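Local coordinates for protein D-glyceraldehyde dehydrogenase (NADP(+)) (Thermoplasma acidophilum, PDB 5IZD) that oxidises D-glyceraldehyde to glycerate with NADP as the hydride acceptor, serving the non-phosphorylated Entner-Doudoroff pathway as a homotetramer, at residues M241-L246 / G454-G459. Numbering follows the deposited sequence.
Sequences MAKLIL and GQAGEG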
# COMPACT_ATOMS: atom_id res chain seq x y z
N MET A 241 18.44 10.34 19.67
CA MET A 241 18.05 9.67 18.45
C MET A 241 16.61 9.97 18.04
O MET A 241 15.95 9.12 17.44
CB MET A 241 18.29 8.13 18.55
CG MET A 241 19.74 7.78 18.44
SD MET A 241 20.28 7.88 16.72
CE MET A 241 21.99 8.29 17.02
N ALA A 242 16.16 11.19 18.28
CA ALA A 242 14.84 11.56 17.82
C ALA A 242 14.72 11.33 16.31
O ALA A 242 15.69 11.50 15.57
CB ALA A 242 14.49 12.99 18.20
N LYS A 243 13.55 10.87 15.88
CA LYS A 243 13.14 10.90 14.52
C LYS A 243 13.04 12.36 14.06
O LYS A 243 12.44 13.23 14.77
CB LYS A 243 11.81 10.15 14.38
CG LYS A 243 10.97 10.36 13.11
CD LYS A 243 11.71 10.05 11.89
CE LYS A 243 10.83 10.32 10.67
NZ LYS A 243 9.75 9.34 10.51
N LEU A 244 13.68 12.65 12.92
CA LEU A 244 13.72 14.01 12.37
C LEU A 244 12.85 14.17 11.12
O LEU A 244 12.89 13.31 10.17
CB LEU A 244 15.15 14.38 12.07
CG LEU A 244 16.06 14.44 13.31
CD1 LEU A 244 17.41 15.05 12.95
CD2 LEU A 244 15.50 15.20 14.49
N ILE A 245 12.02 15.22 11.13
CA ILE A 245 11.30 15.67 9.93
C ILE A 245 11.71 17.12 9.80
O ILE A 245 11.32 17.94 10.68
CB ILE A 245 9.78 15.57 10.04
CG1 ILE A 245 9.28 14.14 10.36
CG2 ILE A 245 9.14 16.12 8.75
CD1 ILE A 245 7.81 14.08 10.80
N LEU A 246 12.58 17.41 8.83
CA LEU A 246 13.21 18.72 8.66
C LEU A 246 13.04 19.14 7.22
O LEU A 246 13.41 18.37 6.29
CB LEU A 246 14.72 18.69 8.90
CG LEU A 246 15.23 18.11 10.21
CD1 LEU A 246 16.76 18.08 10.22
CD2 LEU A 246 14.67 18.88 11.38
N GLY A 454 16.73 18.35 3.73
CA GLY A 454 16.52 18.00 5.13
C GLY A 454 16.31 16.52 5.32
O GLY A 454 17.14 15.72 4.89
N GLN A 455 15.25 16.16 6.02
CA GLN A 455 15.02 14.77 6.44
C GLN A 455 13.52 14.55 6.31
O GLN A 455 12.70 15.40 6.72
CB GLN A 455 15.47 14.52 7.90
CG GLN A 455 16.98 14.70 8.21
CD GLN A 455 17.88 13.69 7.48
OE1 GLN A 455 17.40 12.68 7.05
NE2 GLN A 455 19.11 14.01 7.25
N ALA A 456 13.20 13.40 5.74
CA ALA A 456 11.87 12.89 5.60
C ALA A 456 11.04 13.87 4.75
O ALA A 456 11.57 14.47 3.83
CB ALA A 456 11.27 12.58 6.93
N GLY A 457 9.75 14.06 5.05
CA GLY A 457 8.89 14.93 4.28
C GLY A 457 7.54 15.05 4.98
O GLY A 457 7.34 14.38 6.00
N GLU A 458 6.66 15.87 4.40
CA GLU A 458 5.32 16.17 4.92
C GLU A 458 4.23 16.19 3.85
O GLU A 458 4.44 16.65 2.73
CB GLU A 458 5.35 17.52 5.61
CG GLU A 458 6.30 17.56 6.78
CD GLU A 458 6.51 18.99 7.34
OE1 GLU A 458 6.06 19.34 8.49
OE2 GLU A 458 7.16 19.75 6.57
N GLY A 459 3.07 15.70 4.20
CA GLY A 459 2.01 15.57 3.27
C GLY A 459 1.95 14.20 2.65
O GLY A 459 2.94 13.47 2.58
O HOH W 1 12.37 17.52 3.72
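In the cofactor-binding sheet of this aldehyde dehydrogenase, strand 243-247 lies beside strand 220-224 in parallel and takes a short antiparallel partner, 454-455, along its other edge. Leu246 and Gln455 form a hydrogen-bonded pair: Leu246 N donates to Gln455 O and Gln455 N to Leu246 O, each at 2.9 Å. A water donates hydrogen bonds to both Leu246 O and Ala456 O, and Gly454 CA makes a CA-H...O contact with Leu246 O at 3.3 Å. Both side chains of the pair run alongside each other, with Leu246 CD1 3.9 Å from Gln455 CG. Bent at chi2 (-65°), the Gln455 chain leads its end away from 241-246, and NE2 donates a hydrogen bond to Ala242 O of the second subunit. Ala456 still turns its CB to Leu244 O (3.7 Å); beyond it, Ile245 CG2 meets Glu458 CG at 3.7 Å. Glu458 OE1 forms a salt bridge with Lys158, and its side chain lies near Glu247, the predicted general base. Backbone bonding thus fixes the pairing, while the polar ends on the 454-459 side link this sheet edge to the subunit interface and, through Glu458, to the neighbourhood of the predicted catalytic Glu247.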